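Local coordinates for EDD domain protein, DegV family (Ruminococcus gnavus, PDB 3JR7) that is of unknown biochemical function but probably binds a lipid such as a fatty acid, at residues S140-L145 and I248-A252; R259-V263 and G292-V296; I51-W56 and K70-S76. One frame throughout, in Å; residues are numbered along the deposited sequence.

Contact 1: S140-L145 and I248-A252; sequences SVGETL and ILAIA
V141 and L145, one turn apart at the start of helix 141-155, press onto strand 248-252 in an alpha/beta layer of the DegV (EDD-type) fold: a helix laid over one face of a mixed sheet. The axes of the two short segments approach to 8.6 Å and run closer to antiparallel than parallel, at 147°. No hydrogen bond crosses the interface, so apolar packing does the work. A250 sits in the middle, its single methyl wedged between the two helix residues: A250 CB is 3.6 Å from V141 CB and 3.7 Å from L145 CD1. V141 straddles this methyl. With chi1 at -75° its CG1 lies anti to the carbonyl carbon and reaches on to A252 CB, at 3.8 Å, while CG2 stays beside A250. L145 forks at the other end, CD1 turned to A250 and CD2 to I248, where CD2 of L145 and CG2 of I248 are 3.8 Å apart. The alternate strand residues L249 and I251 point to the other face and pack on helix 257-270, so the strand has a helix layer on each side.

The polar groups look elsewhere. S140 stands just before the helix, yet its side chain does not cap it; its carbonyl O takes the N-H of E143, at 2.9 Å between S140 O and E143 N. S140 OG bonds to the carboxylate of E31, and T144 OG1 bonds to the main-chain O of E31, tying that loop to the first helical turn. A bound polyether, probably from the crystallisation liquor but marking a pocket, comes within about 4 Å of the S140 side chain. On the strand side, S140 OG rests 3.5 Å from A252 CB.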
loop_
_atom_site.group_PDB
_atom_site.type_symbol
_atom_site.label_atom_id
_atom_site.label_comp_id
_atom_site.label_asym_id
_atom_site.label_seq_id
_atom_site.Cartn_x
_atom_site.Cartn_y
_atom_site.Cartn_z
ATOM N N SER A 140 0.503 -0.870 -0.467
ATOM C CA SER A 140 0.248 -0.416 -1.833
ATOM C C SER A 140 -0.748 0.734 -1.774
ATOM O O SER A 140 -0.559 1.669 -0.985
ATOM C CB SER A 140 -0.224 -1.607 -2.702
ATOM O OG SER A 140 -0.625 -1.220 -4.035
ATOM N N VAL A 141 -1.824 0.644 -2.529
ATOM C CA VAL A 141 -2.817 1.705 -2.630
ATOM C C VAL A 141 -3.634 1.934 -1.346
ATOM O O VAL A 141 -4.271 2.992 -1.183
ATOM C CB VAL A 141 -3.777 1.571 -3.872
ATOM C CG1 VAL A 141 -3.045 1.982 -5.173
ATOM C CG2 VAL A 141 -4.404 0.186 -3.948
ATOM N N GLY A 142 -3.594 0.984 -0.421
ATOM C CA GLY A 142 -4.109 1.257 0.947
ATOM C C GLY A 142 -3.361 2.465 1.548
ATOM O O GLY A 142 -3.965 3.367 2.115
ATOM N N GLU A 143 -2.036 2.494 1.382
ATOM C CA GLU A 143 -1.220 3.630 1.882
ATOM C C GLU A 143 -1.547 4.913 1.117
ATOM O O GLU A 143 -1.655 6.014 1.695
ATOM C CB GLU A 143 0.254 3.299 1.748
ATOM C CG GLU A 143 0.698 2.101 2.610
ATOM C CD GLU A 143 2.142 1.704 2.367
ATOM O OE1 GLU A 143 3.028 2.559 2.508
ATOM O OE2 GLU A 143 2.381 0.529 2.025
ATOM N N THR A 144 -1.697 4.770 -0.199
ATOM C CA THR A 144 -2.001 5.869 -1.083
ATOM C C THR A 144 -3.274 6.545 -0.610
ATOM O O THR A 144 -3.327 7.780 -0.436
ATOM C CB THR A 144 -2.228 5.371 -2.528
ATOM O OG1 THR A 144 -1.130 4.542 -2.942
ATOM C CG2 THR A 144 -2.407 6.526 -3.459
ATOM N N LEU A 145 -4.287 5.732 -0.373
ATOM C CA LEU A 145 -5.590 6.273 0.024
ATOM C C LEU A 145 -5.537 6.981 1.391
ATOM O O LEU A 145 -6.156 8.022 1.575
ATOM C CB LEU A 145 -6.667 5.189 0.025
ATOM C CG LEU A 145 -7.246 4.814 -1.330
ATOM C CD1 LEU A 145 -8.124 3.563 -1.196
ATOM C CD2 LEU A 145 -7.997 5.968 -1.958
ATOM N N ILE A 248 -13.192 6.797 -1.908
ATOM C CA ILE A 248 -12.456 6.683 -3.139
ATOM C C ILE A 248 -11.996 5.223 -3.215
ATOM O O ILE A 248 -11.535 4.642 -2.222
ATOM C CB ILE A 248 -11.263 7.660 -3.157
ATOM C CG1 ILE A 248 -11.767 9.108 -3.006
ATOM C CG2 ILE A 248 -10.432 7.467 -4.406
ATOM C CD1 ILE A 248 -10.651 10.210 -3.184
ATOM N N LEU A 249 -12.169 4.605 -4.381
ATOM C CA LEU A 249 -11.718 3.254 -4.576
ATOM C C LEU A 249 -10.423 3.277 -5.381
ATOM O O LEU A 249 -10.293 4.005 -6.349
ATOM C CB LEU A 249 -12.801 2.420 -5.272
ATOM C CG LEU A 249 -12.403 0.955 -5.429
ATOM C CD1 LEU A 249 -13.571 0.006 -5.017
ATOM C CD2 LEU A 249 -11.932 0.746 -6.848
ATOM N N ALA A 250 -9.459 2.481 -4.966
ATOM C CA ALA A 250 -8.174 2.433 -5.619
ATOM C C ALA A 250 -7.873 1.045 -6.078
ATOM O O ALA A 250 -8.165 0.050 -5.387
ATOM C CB ALA A 250 -7.035 2.968 -4.691
ATOM N N ILE A 251 -7.264 0.974 -7.256
ATOM C CA ILE A 251 -6.818 -0.284 -7.843
ATOM C C ILE A 251 -5.356 -0.180 -8.287
ATOM O O ILE A 251 -4.999 0.708 -9.039
ATOM C CB ILE A 251 -7.680 -0.686 -9.053
ATOM C CG1 ILE A 251 -9.138 -0.849 -8.653
ATOM C CG2 ILE A 251 -7.192 -1.993 -9.675
ATOM C CD1 ILE A 251 -10.088 -0.719 -9.814
ATOM N N ALA A 252 -4.505 -1.072 -7.812
ATOM C CA ALA A 252 -3.163 -1.159 -8.323
ATOM C C ALA A 252 -3.032 -2.457 -9.082
ATOM O O ALA A 252 -3.599 -3.485 -8.680
ATOM C CB ALA A 252 -2.136 -1.095 -7.192
#

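Contact 2: R259-V263 and G292-V296; sequences RAKEV and GGIIV
A260 and I294 bring the backbones nearest, CA to CA 6.8 Å, where helix 259-263 and strand 294-296 run in roughly the same direction, their axes 32° apart. I294 is the main apolar partner: its CD1 tucks under the helix backbone, 3.7 Å from A260 N, and its CG1 carries the aliphatic part of R259, with R259 CD at 3.5 Å. V263, a turn further on, meets V296 tip to tip, V263 CG1 to V296 CG2 at 3.6 Å, and passes more loosely beside I294. A bend at chi3 (-68°) in the otherwise extended R259 chain turns its guanidinium to the loop just before the strand, where NH1 donates to G292 O at 2.8 Å. That oxygen lies at the edge of the guanidinium, and the donor sits on a lone pair in the carbonyl plane, although the N-H...O angle of 138° is rather bent. NH1 also has a long, weak ion pair with E181, while M226 and L230 of helix 226-240 also touch the arginine. This is the helix of a beta-alpha-beta unit (248-253, 257-270, 275-280) packing across onto strand 294-297, whose I295 points to the other face and lines the polyether pocket.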
loop_
_atom_site.group_PDB
_atom_site.type_symbol
_atom_site.label_atom_id
_atom_site.label_comp_id
_atom_site.label_asym_id
_atom_site.label_seq_id
_atom_site.Cartn_x
_atom_site.Cartn_y
_atom_site.Cartn_z
ATOM N N ARG A 259 -6.887 -5.863 -17.134
ATOM C CA ARG A 259 -7.449 -6.533 -15.965
ATOM C C ARG A 259 -7.876 -5.516 -14.870
ATOM O O ARG A 259 -8.934 -5.653 -14.289
ATOM C CB ARG A 259 -6.445 -7.520 -15.432
ATOM C CG ARG A 259 -6.940 -8.310 -14.245
ATOM C CD ARG A 259 -5.887 -9.329 -13.852
ATOM N NE ARG A 259 -5.799 -10.325 -14.899
ATOM C CZ ARG A 259 -4.774 -11.142 -15.125
ATOM N NH1 ARG A 259 -3.665 -11.100 -14.400
ATOM N NH2 ARG A 259 -4.878 -12.030 -16.101
ATOM N N ALA A 260 -7.071 -4.482 -14.623
ATOM C CA ALA A 260 -7.475 -3.422 -13.713
ATOM C C ALA A 260 -8.793 -2.761 -14.153
ATOM O O ALA A 260 -9.712 -2.529 -13.342
ATOM C CB ALA A 260 -6.362 -2.365 -13.569
ATOM N N LYS A 261 -8.896 -2.454 -15.427
ATOM C CA LYS A 261 -10.115 -1.830 -15.941
ATOM C C LYS A 261 -11.355 -2.713 -15.790
ATOM O O LYS A 261 -12.439 -2.216 -15.514
ATOM C CB LYS A 261 -9.923 -1.420 -17.412
ATOM C CG LYS A 261 -9.082 -0.145 -17.518
ATOM C CD LYS A 261 -8.918 0.324 -18.924
ATOM C CE LYS A 261 -7.846 1.415 -19.071
ATOM N NZ LYS A 261 -7.985 2.525 -18.062
ATOM N N GLU A 262 -11.179 -4.011 -15.972
ATOM C CA GLU A 262 -12.283 -4.962 -15.826
ATOM C C GLU A 262 -12.739 -5.040 -14.363
ATOM O O GLU A 262 -13.927 -5.050 -14.068
ATOM C CB GLU A 262 -11.870 -6.344 -16.344
ATOM C CG GLU A 262 -12.886 -7.453 -16.128
ATOM C CD GLU A 262 -14.231 -7.181 -16.854
ATOM O OE1 GLU A 262 -14.335 -6.203 -17.643
ATOM O OE2 GLU A 262 -15.191 -7.945 -16.612
ATOM N N VAL A 263 -11.785 -5.040 -13.432
ATOM C CA VAL A 263 -12.125 -5.002 -12.011
ATOM C C VAL A 263 -12.891 -3.746 -11.685
ATOM O O VAL A 263 -13.892 -3.808 -10.988
ATOM C CB VAL A 263 -10.854 -5.162 -11.125
ATOM C CG1 VAL A 263 -11.149 -4.874 -9.659
ATOM C CG2 VAL A 263 -10.308 -6.557 -11.346
ATOM N N GLY A 292 1.007 -9.624 -13.218
ATOM C CA GLY A 292 -0.389 -10.025 -13.299
ATOM C C GLY A 292 -1.249 -9.834 -12.042
ATOM O O GLY A 292 -2.436 -10.153 -12.061
ATOM N N GLY A 293 -0.683 -9.304 -10.967
ATOM C CA GLY A 293 -1.449 -9.090 -9.751
ATOM C C GLY A 293 -2.340 -7.855 -9.739
ATOM O O GLY A 293 -2.051 -6.824 -10.398
ATOM N N ILE A 294 -3.409 -7.947 -8.950
ATOM C CA ILE A 294 -4.408 -6.906 -8.808
ATOM C C ILE A 294 -4.667 -6.727 -7.311
ATOM O O ILE A 294 -4.884 -7.697 -6.584
ATOM C CB ILE A 294 -5.714 -7.284 -9.483
ATOM C CG1 ILE A 294 -5.539 -7.329 -10.991
ATOM C CG2 ILE A 294 -6.801 -6.259 -9.148
ATOM C CD1 ILE A 294 -5.394 -5.889 -11.635
ATOM N N ILE A 295 -4.627 -5.479 -6.868
ATOM C CA ILE A 295 -4.922 -5.103 -5.503
ATOM C C ILE A 295 -6.057 -4.088 -5.529
ATOM O O ILE A 295 -6.007 -3.113 -6.296
ATOM C CB ILE A 295 -3.665 -4.462 -4.853
ATOM C CG1 ILE A 295 -2.494 -5.462 -4.846
ATOM C CG2 ILE A 295 -3.993 -3.933 -3.416
ATOM C CD1 ILE A 295 -1.160 -4.785 -4.800
ATOM N N VAL A 296 -7.052 -4.278 -4.679
ATOM C CA VAL A 296 -8.140 -3.330 -4.542
ATOM C C VAL A 296 -8.338 -2.878 -3.103
ATOM O O VAL A 296 -8.334 -3.705 -2.181
ATOM C CB VAL A 296 -9.479 -3.955 -5.007
ATOM C CG1 VAL A 296 -10.614 -2.968 -4.839
ATOM C CG2 VAL A 296 -9.358 -4.503 -6.506
#

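Contact 3: I51-W56 and K70-S76; sequences IEDTQW and KIAESTS
K70 reaches from the last turn of helix 64-73 to the hairpin bend at E52, where its NZ forms a weak, long salt bridge with E52 OE1 at 3.5 Å. The lysine is placed by its shaft: with CG anti to the backbone N, a bend at chi2 (61°) carries the chain past the hairpin, CG beside I51 CG2 and CE 3.4 Å from T54 OG1. Lower down, K70 CB meets the edge of the W56 ring at CH2, 3.7 Å away, while T54 CG2 sits over the centre of one face of that ring. The backbone polar groups at the bend satisfy each other, I51 N giving to T54 O and T54 N to I51 O, both at 3.0 Å. On the helix side S74 N still donates to K70 O, which closes the final turn. S74 OG has an acceptor in its own segment, S76 O at 2.6 Å, approached in the carbonyl plane on a lone pair. The CB of S74 is pressed against I51 CG2 at 3.4 Å, tighter than ordinary van der Waals contact, and the carboxylate end of E52 lies alongside it. The whole is a beta hairpin with a two-residue loop in a type II' turn, joining strands 42-51 and 54-57, packed against the C-terminal end of the helix that follows it.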
loop_
_atom_site.group_PDB
_atom_site.type_symbol
_atom_site.label_atom_id
_atom_site.label_comp_id
_atom_site.label_asym_id
_atom_site.label_seq_id
_atom_site.Cartn_x
_atom_site.Cartn_y
_atom_site.Cartn_z
ATOM N N ILE A 51 17.781 -8.935 -5.086
ATOM C CA ILE A 51 17.558 -10.104 -5.949
ATOM C C ILE A 51 18.940 -10.570 -6.439
ATOM O O ILE A 51 19.633 -9.838 -7.130
ATOM C CB ILE A 51 16.696 -9.792 -7.173
ATOM C CG1 ILE A 51 15.325 -9.281 -6.744
ATOM C CG2 ILE A 51 16.507 -11.084 -8.030
ATOM C CD1 ILE A 51 14.627 -8.474 -7.790
ATOM N N GLU A 52 19.342 -11.746 -6.009
ATOM C CA GLU A 52 20.691 -12.270 -6.321
ATOM C C GLU A 52 21.742 -11.270 -5.838
ATOM O O GLU A 52 21.799 -11.045 -4.632
ATOM C CB GLU A 52 20.780 -12.652 -7.801
ATOM C CG GLU A 52 19.913 -13.866 -8.063
ATOM C CD GLU A 52 19.837 -14.289 -9.531
ATOM O OE1 GLU A 52 19.888 -13.420 -10.456
ATOM O OE2 GLU A 52 19.685 -15.515 -9.724
ATOM N N ASP A 53 22.534 -10.655 -6.718
ATOM C CA ASP A 53 23.605 -9.714 -6.262
ATOM C C ASP A 53 23.265 -8.289 -6.548
ATOM O O ASP A 53 24.122 -7.379 -6.414
ATOM C CB ASP A 53 24.927 -10.028 -6.966
ATOM C CG ASP A 53 25.468 -11.370 -6.577
ATOM O OD1 ASP A 53 25.792 -11.562 -5.369
ATOM O OD2 ASP A 53 25.542 -12.234 -7.491
ATOM N N THR A 54 22.034 -8.081 -6.996
ATOM C CA THR A 54 21.569 -6.767 -7.266
ATOM C C THR A 54 20.865 -6.290 -5.983
ATOM O O THR A 54 20.138 -7.018 -5.322
ATOM C CB THR A 54 20.621 -6.753 -8.475
ATOM O OG1 THR A 54 21.289 -7.352 -9.595
ATOM C CG2 THR A 54 20.199 -5.324 -8.802
ATOM N N GLN A 55 21.163 -5.064 -5.632
ATOM C CA GLN A 55 20.576 -4.422 -4.504
ATOM C C GLN A 55 20.112 -3.150 -5.100
ATOM O O GLN A 55 20.953 -2.396 -5.616
ATOM C CB GLN A 55 21.635 -4.054 -3.505
ATOM C CG GLN A 55 21.948 -5.068 -2.523
ATOM C CD GLN A 55 23.020 -4.549 -1.597
ATOM O OE1 GLN A 55 23.188 -3.320 -1.448
ATOM N NE2 GLN A 55 23.775 -5.461 -0.989
ATOM N N TRP A 56 18.811 -2.904 -5.029
ATOM C CA TRP A 56 18.223 -1.701 -5.565
ATOM C C TRP A 56 17.430 -0.936 -4.489
ATOM O O TRP A 56 16.989 -1.516 -3.514
ATOM C CB TRP A 56 17.209 -2.076 -6.633
ATOM C CG TRP A 56 17.729 -2.359 -8.007
ATOM C CD1 TRP A 56 18.670 -1.646 -8.706
ATOM C CD2 TRP A 56 17.246 -3.365 -8.894
ATOM N NE1 TRP A 56 18.820 -2.178 -9.980
ATOM C CE2 TRP A 56 17.960 -3.237 -10.110
ATOM C CE3 TRP A 56 16.290 -4.367 -8.779
ATOM C CZ2 TRP A 56 17.733 -4.076 -11.195
ATOM C CZ3 TRP A 56 16.065 -5.194 -9.853
ATOM C CH2 TRP A 56 16.784 -5.052 -11.047
ATOM N N LYS A 70 14.247 -8.995 -13.989
ATOM C CA LYS A 70 15.166 -9.551 -13.004
ATOM C C LYS A 70 14.509 -10.633 -12.146
ATOM O O LYS A 70 15.106 -11.696 -11.864
ATOM C CB LYS A 70 15.763 -8.428 -12.138
ATOM C CG LYS A 70 16.781 -8.909 -11.135
ATOM C CD LYS A 70 18.002 -9.571 -11.812
ATOM C CE LYS A 70 19.165 -9.720 -10.839
ATOM N NZ LYS A 70 20.409 -10.165 -11.537
ATOM N N ILE A 71 13.282 -10.376 -11.695
ATOM C CA ILE A 71 12.517 -11.417 -10.971
ATOM C C ILE A 71 12.363 -12.688 -11.810
ATOM O O ILE A 71 12.493 -13.826 -11.318
ATOM C CB ILE A 71 11.103 -10.917 -10.540
ATOM C CG1 ILE A 71 11.214 -9.783 -9.479
ATOM C CG2 ILE A 71 10.230 -12.106 -10.058
ATOM C CD1 ILE A 71 9.909 -8.949 -9.348
ATOM N N ALA A 72 12.010 -12.502 -13.070
ATOM C CA ALA A 72 11.726 -13.669 -13.937
ATOM C C ALA A 72 13.003 -14.497 -14.148
ATOM O O ALA A 72 12.964 -15.734 -14.173
ATOM C CB ALA A 72 11.140 -13.200 -15.252
ATOM N N GLU A 73 14.136 -13.811 -14.269
ATOM C CA GLU A 73 15.444 -14.468 -14.482
ATOM C C GLU A 73 15.976 -15.150 -13.263
ATOM O O GLU A 73 16.571 -16.214 -13.366
ATOM C CB GLU A 73 16.489 -13.445 -14.910
ATOM C CG GLU A 73 16.296 -13.057 -16.327
ATOM C CD GLU A 73 16.766 -11.654 -16.639
ATOM O OE1 GLU A 73 17.721 -11.157 -15.967
ATOM O OE2 GLU A 73 16.142 -11.055 -17.544
ATOM N N SER A 74 15.782 -14.527 -12.106
ATOM C CA SER A 74 16.332 -15.048 -10.883
ATOM C C SER A 74 15.584 -16.261 -10.352
ATOM O O SER A 74 14.382 -16.216 -10.046
ATOM C CB SER A 74 16.324 -13.977 -9.790
ATOM O OG SER A 74 16.450 -14.617 -8.538
ATOM N N THR A 75 16.334 -17.314 -10.122
ATOM C CA THR A 75 15.777 -18.522 -9.572
ATOM C C THR A 75 15.472 -18.350 -8.081
ATOM O O THR A 75 14.506 -18.913 -7.574
ATOM C CB THR A 75 16.744 -19.709 -9.765
ATOM O OG1 THR A 75 16.251 -20.815 -9.015
ATOM C CG2 THR A 75 18.121 -19.366 -9.275
ATOM N N SER A 76 16.266 -17.558 -7.376
ATOM C CA SER A 76 15.950 -17.321 -5.985
ATOM C C SER A 76 14.958 -16.130 -5.816
ATOM O O SER A 76 14.934 -15.141 -6.549
ATOM C CB SER A 76 17.213 -17.096 -5.189
ATOM O OG SER A 76 17.930 -16.048 -5.801
#

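Overall arrangement
From the N terminus, contact 3 comes first: a short loop through helix 64-73 folds back on the hairpin at 51-56, at the edge of the sheet that includes strands 42-51 and 54-57. Contact 1 then closes a loop of about a hundred residues, bringing helix 141-155 onto strand 248-253 of the second sheet. Contact 2 closes last, joining helix 257-270 to the C-terminal strand 294-297. The three loops follow in series, without nesting or crossing. Contacts 1 and 2 touch, since strands 248-253 and 294-297 are neighbours, with A252 O and I295 N 2.9 Å apart; contact 3 lies well away, its centre about 27 Å from that of contact 1.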